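Local atomic coordinates of phospho-furanose lactonase (Mycoplasma synoviae, PDB entry 3OVG), a protein that catalyses the zinc-dependent hydrolysis of D-xylono-1,4-lactone 5-phosphate and L-arabino-1,4-lactone 5-phosphate, and also opens carboxy 1,4-lactones. Residues A[184-195]-A[211-220]; A[221-231]-A[256-265]. One frame throughout, in Å; residues are numbered along the deposited sequence.

Interaction 1: residues A[184-195]-A[211-220]; sequences PILVHTQLGTMA and KIQISHLNKN. With ZN (zinc ion), chain H; PO4 (phosphate ion), chain I.
Ile185 to His188 pair in parallel with Ile212 to Ser215, the short strand axes 4.6 Å apart and 20° askew, through backbone bonds such as Gln213 N to Ile185 O and Ser215 N to Val187 O. Ile185, Val187, Ile212 and Ile214 turn to one face, where branched apolar side chains suit packing beneath helix 195-205. Leu186, His188, Gln213 and Ser215 occupy the other; both methyls of Leu186 rest against Ser215 OG, which is hydrogen-bonded to His26. Past the paired region, a first torsion of 62° aims Thr189 OG1 at Ser215 O, 2.8 Å away, nearly in line with the carbonyl and reinforcing a weak bond from Thr189 N. Gly192, suited to its positive phi, brings its CA to 3.5 Å from His216 O; its carbonyl accepts from Asn220 ND2 at 3.1 Å, the donor lying above the carbonyl plane. At the C-terminal ends of the strands His188 ND1 and His216 NE2 each bind one zinc ion at 2.4 Å, their ring planes 76° apart. Asp240 binds His216 ND1, which fixes the ring's rotation and probably makes it a stronger donor to the metal. Neighbouring strands thus deliver two imidazole nitrogens to the binuclear site.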
loop_
_atom_site.group_PDB
_atom_site.type_symbol
_atom_site.label_atom_id
_atom_site.label_comp_id
_atom_site.label_asym_id
_atom_site.label_seq_id
_atom_site.Cartn_x
_atom_site.Cartn_y
_atom_site.Cartn_z
ATOM N N PRO A 184 39.418 -7.327 -10.342
ATOM C CA PRO A 184 38.921 -7.095 -8.985
ATOM C C PRO A 184 37.449 -7.483 -8.826
ATOM O O PRO A 184 36.739 -7.759 -9.813
ATOM C CB PRO A 184 39.092 -5.582 -8.773
ATOM C CG PRO A 184 39.548 -4.998 -10.063
ATOM C CD PRO A 184 39.732 -6.087 -11.076
ATOM N N ILE A 185 37.023 -7.528 -7.566
ATOM C CA ILE A 185 35.692 -7.951 -7.162
ATOM C C ILE A 185 35.213 -6.881 -6.199
ATOM O O ILE A 185 35.986 -6.435 -5.339
ATOM C CB ILE A 185 35.767 -9.319 -6.404
ATOM C CG1 ILE A 185 36.209 -10.459 -7.343
ATOM C CG2 ILE A 185 34.470 -9.656 -5.722
ATOM C CD1 ILE A 185 36.487 -11.755 -6.631
ATOM N N LEU A 186 33.971 -6.434 -6.345
ATOM C CA LEU A 186 33.337 -5.702 -5.245
ATOM C C LEU A 186 31.970 -6.310 -4.909
ATOM O O LEU A 186 31.139 -6.554 -5.805
ATOM C CB LEU A 186 33.223 -4.206 -5.547
ATOM C CG LEU A 186 32.556 -3.331 -4.449
ATOM C CD1 LEU A 186 33.160 -1.910 -4.344
ATOM C CD2 LEU A 186 31.034 -3.234 -4.652
ATOM N N VAL A 187 31.743 -6.580 -3.634
ATOM C CA VAL A 187 30.460 -7.139 -3.180
ATOM C C VAL A 187 29.592 -6.158 -2.368
ATOM O O VAL A 187 30.073 -5.556 -1.405
ATOM C CB VAL A 187 30.650 -8.440 -2.397
ATOM C CG1 VAL A 187 29.270 -9.118 -2.125
ATOM C CG2 VAL A 187 31.543 -9.421 -3.202
ATOM N N HIS A 188 28.327 -5.982 -2.790
ATOM C CA HIS A 188 27.297 -5.240 -2.044
ATOM C C HIS A 188 26.797 -6.118 -0.905
ATOM O O HIS A 188 26.281 -7.206 -1.159
ATOM C CB HIS A 188 26.110 -4.868 -2.984
ATOM C CG HIS A 188 24.777 -4.736 -2.287
ATOM N ND1 HIS A 188 24.107 -3.532 -2.164
ATOM C CD2 HIS A 188 23.986 -5.656 -1.677
ATOM C CE1 HIS A 188 22.974 -3.711 -1.507
ATOM N NE2 HIS A 188 22.871 -4.998 -1.208
ATOM N N THR A 189 26.945 -5.692 0.352
ATOM C CA THR A 189 26.244 -6.386 1.434
ATOM C C THR A 189 25.024 -5.543 1.789
ATOM O O THR A 189 25.010 -4.338 1.516
ATOM C CB THR A 189 27.125 -6.600 2.672
ATOM O OG1 THR A 189 27.519 -5.334 3.207
ATOM C CG2 THR A 189 28.373 -7.414 2.300
ATOM N N GLN A 190 23.983 -6.161 2.353
ATOM C CA GLN A 190 22.757 -5.431 2.633
ATOM C C GLN A 190 22.786 -5.022 4.113
ATOM O O GLN A 190 22.809 -5.872 4.970
ATOM C CB GLN A 190 21.580 -6.320 2.324
ATOM C CG GLN A 190 20.216 -5.666 2.447
ATOM C CD GLN A 190 20.083 -4.469 1.538
ATOM O OE1 GLN A 190 20.648 -4.428 0.436
ATOM N NE2 GLN A 190 19.327 -3.480 1.993
ATOM N N LEU A 191 22.845 -3.726 4.397
ATOM C CA LEU A 191 23.028 -3.248 5.778
ATOM C C LEU A 191 24.301 -3.775 6.434
ATOM O O LEU A 191 24.423 -3.770 7.661
ATOM C CB LEU A 191 21.804 -3.559 6.651
ATOM C CG LEU A 191 20.712 -2.476 6.677
ATOM C CD1 LEU A 191 20.483 -1.863 5.307
ATOM C CD2 LEU A 191 19.392 -2.949 7.304
ATOM N N GLY A 192 25.260 -4.193 5.608
ATOM C CA GLY A 192 26.581 -4.575 6.079
ATOM C C GLY A 192 26.561 -5.920 6.796
ATOM O O GLY A 192 27.449 -6.203 7.620
ATOM N N THR A 193 25.541 -6.731 6.501
ATOM C CA THR A 193 25.438 -8.087 7.042
ATOM C C THR A 193 26.142 -9.143 6.156
ATOM O O THR A 193 26.278 -8.986 4.921
ATOM C CB THR A 193 23.970 -8.537 7.243
ATOM O OG1 THR A 193 23.285 -8.592 5.963
ATOM C CG2 THR A 193 23.213 -7.612 8.209
HETATM N N MSE A 194 26.554 -10.229 6.812
HETATM C CA MSE A 194 27.182 -11.385 6.158
HETATM C C MSE A 194 28.512 -11.066 5.491
HETATM O O MSE A 194 28.993 -11.831 4.638
HETATM C CB MSE A 194 26.240 -11.974 5.102
HETATM C CG MSE A 194 24.834 -12.220 5.616
HETATM SE SE MSE A 194 24.840 -13.513 7.097
HETATM C CE MSE A 194 25.323 -15.198 6.107
ATOM N N ALA A 195 29.120 -9.954 5.879
ATOM C CA ALA A 195 30.339 -9.512 5.197
ATOM C C ALA A 195 31.480 -10.522 5.405
ATOM O O ALA A 195 32.234 -10.831 4.481
ATOM C CB ALA A 195 30.738 -8.148 5.675
ATOM N N LYS A 211 42.118 -8.762 -4.073
ATOM C CA LYS A 211 41.286 -8.244 -5.177
ATOM C C LYS A 211 39.843 -7.927 -4.741
ATOM O O LYS A 211 38.996 -7.510 -5.570
ATOM C CB LYS A 211 41.211 -9.267 -6.307
ATOM C CG LYS A 211 42.504 -9.577 -7.028
ATOM C CD LYS A 211 43.057 -8.356 -7.783
ATOM C CE LYS A 211 44.017 -7.530 -6.898
ATOM N NZ LYS A 211 44.991 -6.776 -7.722
ATOM N N ILE A 212 39.570 -8.108 -3.451
ATOM C CA ILE A 212 38.201 -8.086 -2.955
ATOM C C ILE A 212 37.885 -6.839 -2.157
ATOM O O ILE A 212 38.516 -6.567 -1.125
ATOM C CB ILE A 212 37.911 -9.302 -2.026
ATOM C CG1 ILE A 212 38.224 -10.632 -2.732
ATOM C CG2 ILE A 212 36.466 -9.212 -1.402
ATOM C CD1 ILE A 212 37.862 -11.862 -1.882
ATOM N N GLN A 213 36.882 -6.106 -2.619
ATOM C CA GLN A 213 36.244 -5.096 -1.779
ATOM C C GLN A 213 34.839 -5.513 -1.342
ATOM O O GLN A 213 34.061 -6.131 -2.125
ATOM C CB GLN A 213 36.120 -3.785 -2.536
ATOM C CG GLN A 213 37.413 -3.001 -2.670
ATOM C CD GLN A 213 37.227 -1.803 -3.572
ATOM O OE1 GLN A 213 37.261 -1.940 -4.803
ATOM N NE2 GLN A 213 37.032 -0.616 -2.971
ATOM N N ILE A 214 34.507 -5.167 -0.098
ATOM C CA ILE A 214 33.165 -5.388 0.397
ATOM C C ILE A 214 32.503 -4.058 0.771
ATOM O O ILE A 214 32.996 -3.338 1.638
ATOM C CB ILE A 214 33.127 -6.366 1.582
ATOM C CG1 ILE A 214 33.737 -7.716 1.183
ATOM C CG2 ILE A 214 31.666 -6.583 2.022
ATOM C CD1 ILE A 214 33.564 -8.779 2.255
ATOM N N SER A 215 31.379 -3.745 0.128
ATOM C CA SER A 215 30.737 -2.431 0.295
ATOM C C SER A 215 29.657 -2.435 1.382
ATOM O O SER A 215 29.126 -3.500 1.732
ATOM C CB SER A 215 30.112 -1.968 -1.041
ATOM O OG SER A 215 30.966 -1.068 -1.729
ATOM N N HIS A 216 29.334 -1.229 1.862
ATOM C CA HIS A 216 28.229 -0.924 2.796
ATOM C C HIS A 216 28.381 -1.347 4.265
ATOM O O HIS A 216 27.396 -1.355 5.009
ATOM C CB HIS A 216 26.887 -1.405 2.276
ATOM C CG HIS A 216 26.680 -1.126 0.831
ATOM N ND1 HIS A 216 26.940 0.105 0.267
ATOM C CD2 HIS A 216 26.245 -1.918 -0.174
ATOM C CE1 HIS A 216 26.705 0.052 -1.029
ATOM N NE2 HIS A 216 26.271 -1.161 -1.321
ATOM N N LEU A 217 29.596 -1.629 4.706
ATOM C CA LEU A 217 29.747 -2.007 6.093
ATOM C C LEU A 217 29.370 -0.808 6.969
ATOM O O LEU A 217 29.064 -0.978 8.140
ATOM C CB LEU A 217 31.178 -2.453 6.402
ATOM C CG LEU A 217 31.486 -3.938 6.162
ATOM C CD1 LEU A 217 30.713 -4.801 7.180
ATOM C CD2 LEU A 217 31.199 -4.344 4.734
ATOM N N ASN A 218 29.407 0.397 6.399
ATOM C CA ASN A 218 28.984 1.598 7.134
ATOM C C ASN A 218 27.553 1.510 7.695
ATOM O O ASN A 218 27.192 2.237 8.643
ATOM C CB ASN A 218 29.137 2.830 6.239
ATOM C CG ASN A 218 28.618 2.574 4.844
ATOM O OD1 ASN A 218 29.273 1.893 4.045
ATOM N ND2 ASN A 218 27.399 3.082 4.547
ATOM N N LYS A 219 26.741 0.629 7.124
ATOM C CA LYS A 219 25.366 0.386 7.620
ATOM C C LYS A 219 25.257 -0.653 8.765
ATOM O O LYS A 219 24.166 -0.944 9.263
ATOM C CB LYS A 219 24.463 0.008 6.435
ATOM C CG LYS A 219 24.155 1.223 5.560
ATOM C CD LYS A 219 23.471 0.869 4.254
ATOM C CE LYS A 219 23.267 2.144 3.408
ATOM N NZ LYS A 219 22.540 1.848 2.138
ATOM N N ASN A 220 26.386 -1.207 9.178
ATOM C CA ASN A 220 26.463 -2.096 10.327
ATOM C C ASN A 220 27.647 -1.562 11.137
ATOM O O ASN A 220 28.724 -2.121 11.061
ATOM C CB ASN A 220 26.737 -3.532 9.847
ATOM C CG ASN A 220 26.849 -4.553 10.994
ATOM O OD1 ASN A 220 26.618 -4.225 12.145
ATOM N ND2 ASN A 220 27.240 -5.810 10.662
HETATM ZN ZN ZN H . 24.886 -1.494 -3.238
HETATM P P PO4 I . 19.411 4.482 -0.113
HETATM O O1 PO4 I . 19.924 4.400 -1.562
HETATM O O2 PO4 I . 17.878 4.691 -0.065
HETATM O O3 PO4 I . 19.779 3.173 0.596
HETATM O O4 PO4 I . 20.156 5.615 0.589
HETATM O O HOH W 1 24.422 0.942 -3.326
#

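Interaction 2: residues A[221-231]-A[256-265]; sequences PDKYYYEKVIK and NIKYLVDKGL
Leu260 and Leu265 pack against Tyr226 and Ile230 between helices 223-233 and 250-262, whose short segments lie 9.9 Å apart with axes at 42°. Leu260 CD2 meets Tyr226 CB at 3.7 Å, while Leu265 CD1 lies against Ile230 CG2 and the backbone of Glu227; branched apolar ends suit this buried place. Tyr226 and Ile230 also touch Leu237 of strand 236-239, joining this helical layer to the TIM barrel. Gly264, at positive phi in a Schellman motif, precedes Leu265, which points back to the first helix. The Tyr226 ring edge meets Asn256 CB; Tyr226 OH, hydrogen-bonded to Leu217 O, is bridged by a water to Asn256 ND2. Farther out, the extended Lys223 chain, its CG between N and carbonyl carbon (chi1 72°), crosses Tyr259, CG 3.8 Å from the ring centroid in a CH-pi contact; Lys263 CG lies over the opposite face, toward its rim. Tyr259 OH donates to Glu227 OE1 at 2.5 Å from above the carboxylate plane, which stands 83° to the ring. Lys231 NZ forms a salt bridge with Glu227 OE2 at 2.8 Å, and a water links it to Lys263 O. Both carboxylate oxygens are therefore engaged, and nearby lysines probably favour an ionised Glu227.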
loop_
_atom_site.group_PDB
_atom_site.type_symbol
_atom_site.label_atom_id
_atom_site.label_comp_id
_atom_site.label_asym_id
_atom_site.label_seq_id
_atom_site.Cartn_x
_atom_site.Cartn_y
_atom_site.Cartn_z
ATOM N N PRO A 221 27.444 -0.476 11.896
ATOM C CA PRO A 221 28.513 0.328 12.527
ATOM C C PRO A 221 29.134 -0.381 13.739
ATOM O O PRO A 221 28.987 0.047 14.879
ATOM C CB PRO A 221 27.798 1.617 12.975
ATOM C CG PRO A 221 26.331 1.407 12.706
ATOM C CD PRO A 221 26.094 0.031 12.180
ATOM N N ASP A 222 29.836 -1.471 13.482
ATOM C CA ASP A 222 30.307 -2.320 14.547
ATOM C C ASP A 222 31.828 -2.416 14.341
ATOM O O ASP A 222 32.313 -3.133 13.442
ATOM C CB ASP A 222 29.585 -3.665 14.394
ATOM C CG ASP A 222 29.941 -4.657 15.475
ATOM O OD1 ASP A 222 31.114 -4.677 15.928
ATOM O OD2 ASP A 222 29.055 -5.461 15.838
ATOM N N LYS A 223 32.583 -1.634 15.114
ATOM C CA LYS A 223 34.013 -1.532 14.874
ATOM C C LYS A 223 34.740 -2.865 15.060
ATOM O O LYS A 223 35.773 -3.094 14.422
ATOM C CB LYS A 223 34.653 -0.440 15.733
ATOM C CG LYS A 223 34.755 -0.778 17.206
ATOM C CD LYS A 223 34.794 0.530 18.005
ATOM C CE LYS A 223 35.212 0.301 19.458
ATOM N NZ LYS A 223 35.450 1.630 20.088
ATOM N N TYR A 224 34.185 -3.725 15.915
ATOM C CA TYR A 224 34.770 -5.020 16.238
ATOM C C TYR A 224 34.608 -5.944 15.048
ATOM O O TYR A 224 35.520 -6.669 14.678
ATOM C CB TYR A 224 34.111 -5.621 17.504
ATOM C CG TYR A 224 34.231 -4.707 18.708
ATOM C CD1 TYR A 224 35.457 -4.514 19.334
ATOM C CD2 TYR A 224 33.139 -4.006 19.185
ATOM C CE1 TYR A 224 35.587 -3.648 20.451
ATOM C CE2 TYR A 224 33.239 -3.158 20.293
ATOM C CZ TYR A 224 34.467 -2.982 20.910
ATOM O OH TYR A 224 34.562 -2.152 21.994
ATOM N N TYR A 225 33.419 -5.905 14.468
ATOM C CA TYR A 225 33.118 -6.671 13.269
ATOM C C TYR A 225 34.022 -6.228 12.114
ATOM O O TYR A 225 34.526 -7.063 11.388
ATOM C CB TYR A 225 31.627 -6.510 12.907
ATOM C CG TYR A 225 31.144 -7.402 11.753
ATOM C CD1 TYR A 225 31.284 -8.788 11.816
ATOM C CD2 TYR A 225 30.531 -6.849 10.621
ATOM C CE1 TYR A 225 30.851 -9.611 10.769
ATOM C CE2 TYR A 225 30.098 -7.648 9.571
ATOM C CZ TYR A 225 30.248 -9.034 9.652
ATOM O OH TYR A 225 29.788 -9.838 8.623
ATOM N N TYR A 226 34.219 -4.914 11.942
ATOM C CA TYR A 226 35.040 -4.389 10.854
ATOM C C TYR A 226 36.440 -4.997 10.980
ATOM O O TYR A 226 37.052 -5.503 10.023
ATOM C CB TYR A 226 35.193 -2.850 10.948
ATOM C CG TYR A 226 33.958 -2.043 10.657
ATOM C CD1 TYR A 226 32.810 -2.631 10.137
ATOM C CD2 TYR A 226 33.955 -0.658 10.859
ATOM C CE1 TYR A 226 31.679 -1.858 9.866
ATOM C CE2 TYR A 226 32.838 0.107 10.596
ATOM C CZ TYR A 226 31.711 -0.488 10.094
ATOM O OH TYR A 226 30.611 0.295 9.816
ATOM N N GLU A 227 36.922 -4.939 12.208
ATOM C CA GLU A 227 38.254 -5.365 12.519
ATOM C C GLU A 227 38.411 -6.879 12.300
ATOM O O GLU A 227 39.420 -7.331 11.726
ATOM C CB GLU A 227 38.576 -4.957 13.972
ATOM C CG GLU A 227 39.867 -5.516 14.457
ATOM C CD GLU A 227 40.147 -5.065 15.900
ATOM O OE1 GLU A 227 39.169 -4.810 16.645
ATOM O OE2 GLU A 227 41.337 -4.985 16.259
ATOM N N LYS A 228 37.400 -7.632 12.741
ATOM C CA LYS A 228 37.350 -9.085 12.591
ATOM C C LYS A 228 37.446 -9.486 11.120
ATOM O O LYS A 228 38.204 -10.408 10.747
ATOM C CB LYS A 228 36.044 -9.653 13.173
ATOM C CG LYS A 228 35.962 -11.216 13.169
ATOM C CD LYS A 228 34.587 -11.704 13.678
ATOM C CE LYS A 228 34.495 -13.217 13.891
ATOM N NZ LYS A 228 35.610 -13.751 14.745
ATOM N N VAL A 229 36.661 -8.810 10.292
ATOM C CA VAL A 229 36.591 -9.160 8.871
ATOM C C VAL A 229 37.941 -8.931 8.217
ATOM O O VAL A 229 38.487 -9.819 7.574
ATOM C CB VAL A 229 35.543 -8.337 8.123
ATOM C CG1 VAL A 229 35.649 -8.597 6.627
ATOM C CG2 VAL A 229 34.147 -8.671 8.651
ATOM N N ILE A 230 38.489 -7.743 8.413
ATOM C CA ILE A 230 39.787 -7.421 7.853
ATOM C C ILE A 230 40.877 -8.396 8.321
ATOM O O ILE A 230 41.614 -8.961 7.492
ATOM C CB ILE A 230 40.178 -5.958 8.131
ATOM C CG1 ILE A 230 39.242 -5.025 7.339
ATOM C CG2 ILE A 230 41.641 -5.723 7.770
ATOM C CD1 ILE A 230 39.222 -3.592 7.804
ATOM N N LYS A 231 40.955 -8.593 9.631
ATOM C CA LYS A 231 42.002 -9.414 10.212
ATOM C C LYS A 231 41.872 -10.906 9.889
ATOM O O LYS A 231 42.880 -11.563 9.701
ATOM C CB LYS A 231 42.069 -9.220 11.722
ATOM C CG LYS A 231 42.893 -8.020 12.124
ATOM C CD LYS A 231 42.695 -7.679 13.576
ATOM C CE LYS A 231 43.755 -6.657 14.017
ATOM N NZ LYS A 231 43.688 -6.390 15.500
ATOM N N ASN A 256 34.569 5.285 13.447
ATOM C CA ASN A 256 34.863 3.872 13.211
ATOM C C ASN A 256 36.119 3.667 12.329
ATOM O O ASN A 256 36.971 2.765 12.567
ATOM C CB ASN A 256 33.606 3.131 12.722
ATOM C CG ASN A 256 32.661 2.787 13.872
ATOM O OD1 ASN A 256 33.088 2.721 15.020
ATOM N ND2 ASN A 256 31.386 2.548 13.564
ATOM N N ILE A 257 36.283 4.554 11.360
ATOM C CA ILE A 257 37.455 4.527 10.496
ATOM C C ILE A 257 38.727 4.831 11.319
ATOM O O ILE A 257 39.761 4.168 11.160
ATOM C CB ILE A 257 37.261 5.490 9.305
ATOM C CG1 ILE A 257 36.403 4.827 8.222
ATOM C CG2 ILE A 257 38.584 5.906 8.667
ATOM C CD1 ILE A 257 36.124 5.779 7.118
ATOM N N LYS A 258 38.624 5.811 12.213
ATOM C CA LYS A 258 39.713 6.158 13.131
ATOM C C LYS A 258 40.144 4.921 13.958
ATOM O O LYS A 258 41.344 4.637 14.106
ATOM C CB LYS A 258 39.261 7.348 14.025
ATOM C CG LYS A 258 40.032 7.611 15.386
ATOM C CD LYS A 258 41.486 7.854 15.205
ATOM C CE LYS A 258 42.103 8.802 16.308
ATOM N NZ LYS A 258 42.502 8.119 17.591
ATOM N N TYR A 259 39.173 4.188 14.493
ATOM C CA TYR A 259 39.466 2.971 15.244
ATOM C C TYR A 259 40.288 2.004 14.372
ATOM O O TYR A 259 41.346 1.510 14.787
ATOM C CB TYR A 259 38.174 2.321 15.773
ATOM C CG TYR A 259 38.366 0.950 16.407
ATOM C CD1 TYR A 259 38.742 0.822 17.758
ATOM C CD2 TYR A 259 38.197 -0.213 15.664
ATOM C CE1 TYR A 259 38.932 -0.440 18.346
ATOM C CE2 TYR A 259 38.397 -1.497 16.254
ATOM C CZ TYR A 259 38.763 -1.588 17.585
ATOM O OH TYR A 259 38.962 -2.827 18.170
ATOM N N LEU A 260 39.819 1.766 13.149
ATOM C CA LEU A 260 40.486 0.825 12.264
ATOM C C LEU A 260 41.916 1.278 11.937
ATOM O O LEU A 260 42.835 0.449 11.856
ATOM C CB LEU A 260 39.701 0.653 10.966
ATOM C CG LEU A 260 38.350 -0.010 11.134
ATOM C CD1 LEU A 260 37.634 -0.108 9.760
ATOM C CD2 LEU A 260 38.548 -1.398 11.760
ATOM N N VAL A 261 42.097 2.580 11.728
ATOM C CA VAL A 261 43.432 3.108 11.446
ATOM C C VAL A 261 44.334 2.922 12.672
ATOM O O VAL A 261 45.468 2.471 12.548
ATOM C CB VAL A 261 43.396 4.608 10.946
ATOM C CG1 VAL A 261 44.796 5.187 10.815
ATOM C CG2 VAL A 261 42.688 4.702 9.593
ATOM N N ASP A 262 43.825 3.247 13.853
ATOM C CA ASP A 262 44.611 3.050 15.080
ATOM C C ASP A 262 45.018 1.561 15.279
ATOM O O ASP A 262 46.089 1.261 15.811
ATOM C CB ASP A 262 43.829 3.560 16.291
ATOM C CG ASP A 262 43.750 5.104 16.341
ATOM O OD1 ASP A 262 44.320 5.769 15.445
ATOM O OD2 ASP A 262 43.126 5.650 17.289
ATOM N N LYS A 263 44.160 0.639 14.841
ATOM C CA LYS A 263 44.460 -0.787 14.930
ATOM C C LYS A 263 45.392 -1.244 13.824
ATOM O O LYS A 263 45.752 -2.424 13.760
ATOM C CB LYS A 263 43.176 -1.620 14.920
ATOM C CG LYS A 263 42.232 -1.293 16.051
ATOM C CD LYS A 263 42.879 -1.458 17.463
ATOM C CE LYS A 263 42.655 -2.856 18.046
ATOM N NZ LYS A 263 42.526 -2.825 19.564
ATOM N N GLY A 264 45.793 -0.311 12.956
ATOM C CA GLY A 264 46.829 -0.601 11.974
ATOM C C GLY A 264 46.260 -1.163 10.688
ATOM O O GLY A 264 46.958 -1.773 9.892
ATOM N N LEU A 265 44.985 -0.888 10.464
ATOM C CA LEU A 265 44.282 -1.480 9.334
ATOM C C LEU A 265 44.044 -0.493 8.187
ATOM O O LEU A 265 43.183 -0.737 7.310
ATOM C CB LEU A 265 42.954 -2.082 9.847
ATOM C CG LEU A 265 43.053 -3.141 10.975
ATOM C CD1 LEU A 265 41.681 -3.797 11.282
ATOM C CD2 LEU A 265 44.066 -4.241 10.593
HETATM O O HOH W 2 30.681 2.906 10.992
HETATM O O HOH W 3 45.612 -4.436 15.776
#

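In the fold
The two interactions follow in series along the chain, their centres 14 Å apart, within the TIM-barrel fold of the phosphotriesterase family. Interaction 1 joins neighbouring barrel strands of a beta-alpha-beta unit, about 9 Å from the chain centre; interaction 2 packs two outer helices, about 20 Å from it. Segment 211-220 runs directly into segment 221-231, so strand 212-215 leads through a short loop to helix 223-233. That loop is tied back where Tyr226 OH, probably hydrogen-bonded, lies 2.6 Å from Leu217 O. Metal ligands at the strand ends are thereby connected to the helical layer outside, and both contacts also touch the second subunit, linking barrel and assembly.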